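Local coordinates for hypothetical protein AF1432 (Archaeoglobus fulgidus, PDB 1YNB) that probably hydrolyses 2'-deoxyribonucleoside 5'-phosphates to deoxyribonucleosides and phosphate, as a metal-dependent 5'-deoxynucleotidase of the HD-domain family, at residues G27-E37 / Y135-F145. Numbering follows the deposited sequence.
Sequences GWLKLGIRLPE and YSQQVSYAIRF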
loop_
_atom_site.group_PDB
_atom_site.type_symbol
_atom_site.label_atom_id
_atom_site.label_comp_id
_atom_site.label_asym_id
_atom_site.label_seq_id
_atom_site.Cartn_x
_atom_site.Cartn_y
_atom_site.Cartn_z
ATOM N N GLY A 27 -6.700 -17.756 -7.200
ATOM C CA GLY A 27 -7.407 -17.733 -8.475
ATOM C C GLY A 27 -6.713 -16.889 -9.514
ATOM O O GLY A 27 -6.797 -17.166 -10.728
ATOM N N TRP A 28 -6.012 -15.846 -9.059
ATOM C CA TRP A 28 -5.296 -14.986 -9.992
ATOM C C TRP A 28 -4.025 -15.553 -10.610
ATOM O O TRP A 28 -3.625 -15.102 -11.683
ATOM C CB TRP A 28 -4.866 -13.699 -9.335
ATOM C CG TRP A 28 -5.991 -12.964 -8.611
ATOM C CD1 TRP A 28 -6.055 -12.726 -7.269
ATOM C CD2 TRP A 28 -7.167 -12.393 -9.193
ATOM N NE1 TRP A 28 -7.219 -12.030 -6.967
ATOM C CE2 TRP A 28 -7.920 -11.815 -8.136
ATOM C CE3 TRP A 28 -7.676 -12.316 -10.504
ATOM C CZ2 TRP A 28 -9.134 -11.179 -8.355
ATOM C CZ3 TRP A 28 -8.893 -11.686 -10.726
ATOM C CH2 TRP A 28 -9.615 -11.118 -9.649
ATOM N N LEU A 29 -3.373 -16.473 -9.918
ATOM C CA LEU A 29 -2.115 -17.020 -10.385
ATOM C C LEU A 29 -2.191 -17.657 -11.764
ATOM O O LEU A 29 -1.257 -17.506 -12.542
ATOM C CB LEU A 29 -1.583 -18.050 -9.398
ATOM C CG LEU A 29 -1.328 -17.481 -7.986
ATOM C CD1 LEU A 29 -1.158 -18.643 -7.018
ATOM C CD2 LEU A 29 -0.120 -16.571 -8.005
ATOM N N LYS A 30 -3.280 -18.376 -12.048
ATOM C CA LYS A 30 -3.388 -19.020 -13.356
ATOM C C LYS A 30 -3.571 -18.019 -14.484
ATOM O O LYS A 30 -3.360 -18.367 -15.672
ATOM C CB LYS A 30 -4.505 -20.069 -13.359
ATOM C CG LYS A 30 -5.879 -19.524 -13.206
ATOM C CD LYS A 30 -6.865 -20.690 -13.073
ATOM C CE LYS A 30 -8.287 -20.194 -12.843
ATOM N NZ LYS A 30 -8.410 -19.312 -11.610
ATOM N N LEU A 31 -3.944 -16.781 -14.154
ATOM C CA LEU A 31 -4.082 -15.751 -15.173
ATOM C C LEU A 31 -2.733 -15.118 -15.471
ATOM O O LEU A 31 -2.655 -14.210 -16.302
ATOM C CB LEU A 31 -5.030 -14.649 -14.730
ATOM C CG LEU A 31 -6.519 -14.848 -14.961
ATOM C CD1 LEU A 31 -6.950 -16.102 -14.259
ATOM C CD2 LEU A 31 -7.304 -13.623 -14.450
ATOM N N GLY A 32 -1.707 -15.559 -14.758
ATOM C CA GLY A 32 -0.348 -15.052 -14.961
ATOM C C GLY A 32 0.021 -13.817 -14.166
ATOM O O GLY A 32 1.094 -13.250 -14.350
ATOM N N ILE A 33 -0.862 -13.405 -13.259
ATOM C CA ILE A 33 -0.596 -12.252 -12.393
ATOM C C ILE A 33 0.407 -12.720 -11.371
ATOM O O ILE A 33 0.124 -13.557 -10.535
ATOM C CB ILE A 33 -1.898 -11.756 -11.715
ATOM C CG1 ILE A 33 -2.844 -11.234 -12.792
ATOM C CG2 ILE A 33 -1.575 -10.649 -10.708
ATOM C CD1 ILE A 33 -4.315 -11.204 -12.391
ATOM N N ARG A 34 1.623 -12.190 -11.445
ATOM C CA ARG A 34 2.694 -12.667 -10.584
ATOM C C ARG A 34 2.733 -12.395 -9.104
ATOM O O ARG A 34 3.198 -13.231 -8.328
ATOM C CB ARG A 34 4.044 -12.248 -11.181
ATOM C CG ARG A 34 4.336 -13.009 -12.443
ATOM C CD ARG A 34 4.641 -14.475 -12.089
ATOM N NE ARG A 34 6.089 -14.737 -12.091
ATOM C CZ ARG A 34 6.673 -15.801 -11.542
ATOM N NH1 ARG A 34 5.954 -16.716 -10.898
ATOM N NH2 ARG A 34 7.975 -16.004 -11.709
ATOM N N LEU A 35 2.325 -11.223 -8.697
ATOM C CA LEU A 35 2.351 -10.938 -7.247
ATOM C C LEU A 35 0.956 -10.459 -7.032
ATOM O O LEU A 35 0.702 -9.251 -7.000
ATOM C CB LEU A 35 3.307 -9.792 -6.953
ATOM C CG LEU A 35 4.756 -10.195 -7.195
ATOM C CD1 LEU A 35 5.657 -8.944 -7.201
ATOM C CD2 LEU A 35 5.170 -11.148 -6.105
ATOM N N PRO A 36 0.014 -11.393 -6.937
ATOM C CA PRO A 36 -1.362 -10.962 -6.745
ATOM C C PRO A 36 -1.635 -10.514 -5.304
ATOM O O PRO A 36 -0.834 -10.736 -4.426
ATOM C CB PRO A 36 -2.150 -12.217 -7.078
ATOM C CG PRO A 36 -1.286 -13.265 -6.530
ATOM C CD PRO A 36 0.116 -12.864 -6.961
ATOM N N GLU A 37 -2.817 -9.944 -5.088
ATOM C CA GLU A 37 -3.216 -9.545 -3.726
ATOM C C GLU A 37 -3.116 -10.776 -2.801
ATOM O O GLU A 37 -3.226 -11.938 -3.245
ATOM C CB GLU A 37 -4.671 -9.053 -3.760
ATOM C CG GLU A 37 -5.602 -9.935 -4.603
ATOM C CD GLU A 37 -7.008 -10.087 -3.996
ATOM O OE1 GLU A 37 -7.772 -10.934 -4.509
ATOM O OE2 GLU A 37 -7.331 -9.332 -3.034
ATOM N N TYR A 135 -7.675 -5.635 -12.159
ATOM C CA TYR A 135 -6.696 -6.489 -12.841
ATOM C C TYR A 135 -6.927 -6.616 -14.347
ATOM O O TYR A 135 -5.990 -6.972 -15.085
ATOM C CB TYR A 135 -6.668 -7.892 -12.222
ATOM C CG TYR A 135 -5.925 -8.020 -10.899
ATOM C CD1 TYR A 135 -4.843 -7.175 -10.582
ATOM C CD2 TYR A 135 -6.218 -9.048 -10.015
ATOM C CE1 TYR A 135 -4.079 -7.372 -9.426
ATOM C CE2 TYR A 135 -5.467 -9.261 -8.850
ATOM C CZ TYR A 135 -4.398 -8.428 -8.559
ATOM O OH TYR A 135 -3.644 -8.601 -7.440
ATOM N N SER A 136 -8.143 -6.328 -14.798
ATOM C CA SER A 136 -8.480 -6.436 -16.226
ATOM C C SER A 136 -7.633 -5.500 -17.073
ATOM O O SER A 136 -7.434 -5.754 -18.263
ATOM C CB SER A 136 -9.976 -6.169 -16.473
ATOM O OG SER A 136 -10.290 -4.785 -16.381
ATOM N N GLN A 137 -7.088 -4.463 -16.439
ATOM C CA GLN A 137 -6.226 -3.499 -17.139
ATOM C C GLN A 137 -4.861 -4.126 -17.482
ATOM O O GLN A 137 -4.137 -3.590 -18.347
ATOM C CB GLN A 137 -6.033 -2.249 -16.273
ATOM C CG GLN A 137 -7.322 -1.804 -15.532
ATOM C CD GLN A 137 -8.483 -1.468 -16.469
ATOM O OE1 GLN A 137 -9.587 -2.009 -16.326
ATOM N NE2 GLN A 137 -8.246 -0.562 -17.419
ATOM N N GLN A 138 -4.515 -5.241 -16.823
ATOM C CA GLN A 138 -3.257 -5.994 -17.033
ATOM C C GLN A 138 -3.519 -7.234 -17.851
ATOM O O GLN A 138 -2.762 -7.566 -18.778
ATOM C CB GLN A 138 -2.680 -6.525 -15.734
ATOM C CG GLN A 138 -1.908 -5.587 -14.871
ATOM C CD GLN A 138 -1.710 -6.192 -13.456
ATOM O OE1 GLN A 138 -1.134 -7.295 -13.280
ATOM N NE2 GLN A 138 -2.207 -5.483 -12.455
ATOM N N VAL A 139 -4.566 -7.957 -17.463
ATOM C CA VAL A 139 -4.952 -9.184 -18.138
ATOM C C VAL A 139 -6.450 -9.115 -18.364
ATOM O O VAL A 139 -7.255 -9.147 -17.411
ATOM C CB VAL A 139 -4.588 -10.395 -17.276
ATOM C CG1 VAL A 139 -5.049 -11.658 -17.964
ATOM C CG2 VAL A 139 -3.055 -10.435 -17.059
ATOM N N SER A 140 -6.832 -8.994 -19.632
ATOM C CA SER A 140 -8.226 -8.834 -19.980
ATOM C C SER A 140 -9.182 -9.796 -19.337
ATOM O O SER A 140 -10.250 -9.386 -18.906
ATOM C CB SER A 140 -8.409 -8.922 -21.500
ATOM O OG SER A 140 -7.796 -7.777 -22.079
ATOM N N TYR A 141 -8.787 -11.067 -19.289
ATOM C CA TYR A 141 -9.645 -12.123 -18.772
ATOM C C TYR A 141 -10.026 -11.918 -17.297
ATOM O O TYR A 141 -11.026 -12.457 -16.841
ATOM C CB TYR A 141 -8.965 -13.473 -18.934
ATOM C CG TYR A 141 -9.901 -14.640 -18.694
ATOM C CD1 TYR A 141 -10.775 -15.067 -19.695
ATOM C CD2 TYR A 141 -9.899 -15.326 -17.477
ATOM C CE1 TYR A 141 -11.627 -16.161 -19.492
ATOM C CE2 TYR A 141 -10.737 -16.413 -17.262
ATOM C CZ TYR A 141 -11.597 -16.823 -18.280
ATOM O OH TYR A 141 -12.423 -17.905 -18.094
ATOM N N ALA A 142 -9.231 -11.142 -16.573
ATOM C CA ALA A 142 -9.548 -10.889 -15.147
ATOM C C ALA A 142 -10.983 -10.395 -14.985
ATOM O O ALA A 142 -11.582 -10.598 -13.936
ATOM C CB ALA A 142 -8.593 -9.862 -14.570
ATOM N N ILE A 143 -11.532 -9.737 -16.001
ATOM C CA ILE A 143 -12.886 -9.195 -15.922
ATOM C C ILE A 143 -13.944 -10.268 -15.689
ATOM O O ILE A 143 -15.042 -9.943 -15.237
ATOM C CB ILE A 143 -13.272 -8.344 -17.195
ATOM C CG1 ILE A 143 -14.479 -7.449 -16.885
ATOM C CG2 ILE A 143 -13.605 -9.245 -18.403
ATOM C CD1 ILE A 143 -14.136 -6.307 -15.931
ATOM N N ARG A 144 -13.626 -11.528 -15.974
ATOM C CA ARG A 144 -14.612 -12.580 -15.783
ATOM C C ARG A 144 -14.941 -12.756 -14.306
ATOM O O ARG A 144 -16.046 -13.206 -13.970
ATOM C CB ARG A 144 -14.118 -13.928 -16.325
ATOM C CG ARG A 144 -13.963 -14.014 -17.837
ATOM C CD ARG A 144 -15.215 -13.551 -18.565
ATOM N NE ARG A 144 -15.226 -13.950 -19.972
ATOM C CZ ARG A 144 -14.261 -13.688 -20.852
ATOM N NH1 ARG A 144 -13.173 -13.009 -20.489
ATOM N NH2 ARG A 144 -14.379 -14.127 -22.108
ATOM N N PHE A 145 -13.980 -12.463 -13.432
ATOM C CA PHE A 145 -14.232 -12.593 -11.991
ATOM C C PHE A 145 -15.223 -11.523 -11.513
ATOM O O PHE A 145 -15.702 -11.582 -10.377
ATOM C CB PHE A 145 -12.918 -12.481 -11.182
ATOM C CG PHE A 145 -11.988 -13.675 -11.310
ATOM C CD1 PHE A 145 -11.985 -14.692 -10.343
ATOM C CD2 PHE A 145 -11.065 -13.749 -12.354
ATOM C CE1 PHE A 145 -11.071 -15.756 -10.405
ATOM C CE2 PHE A 145 -10.147 -14.808 -12.428
ATOM C CZ PHE A 145 -10.147 -15.811 -11.452
HETATM O O HOH W 1 -1.337 -7.202 -7.436
#
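Two groups grip the hydroxyl of Tyr135: the backbone N of Glu37 donates to Tyr135 OH at 2.8 Å, and a water 2.7 Å from that same OH also donates to Leu35 O. A tyrosine suits the place because its ring is long enough to carry a polar atom to the loop backbone while its flanks pack against apolar groups. One edge, CD2 and CE2, stands over the face of Trp28 in a T-shaped pair, the planes 81° apart, and Ile33 CD1 makes a CH-pi contact over a face of Tyr135, 4.1 Å from the ring centroid. Trp28 in turn is fixed in rotation by its indole N-H: NE1 bonds almost straight (168°) to the anti lone pair of Glu37 OE1, an oxygen that also pairs with Arg25. At the far end of the indole, CZ3 lies 3.4 Å from CD2 of Phe145, whose flat ring offers it a face and completes an aromatic cluster. A leucine in place of Trp28 would probably leave Glu37 OE1 without its indole donor and open a gap between Tyr135 and Phe145. Branched Leu31, its CG anti to the carbonyl carbon (chi1 -85°), fills the angle between Ala142 CA (3.6 Å from CD2) and the Phe145 edge. The contact thus joins the loop between helices 8-18 and 39-56 to the C-terminal end of helix 117-135, where Tyr135 lies, and to the turn and 3-10 segment that follow; Leu128 and Gln131 of that helix also touch Trp28.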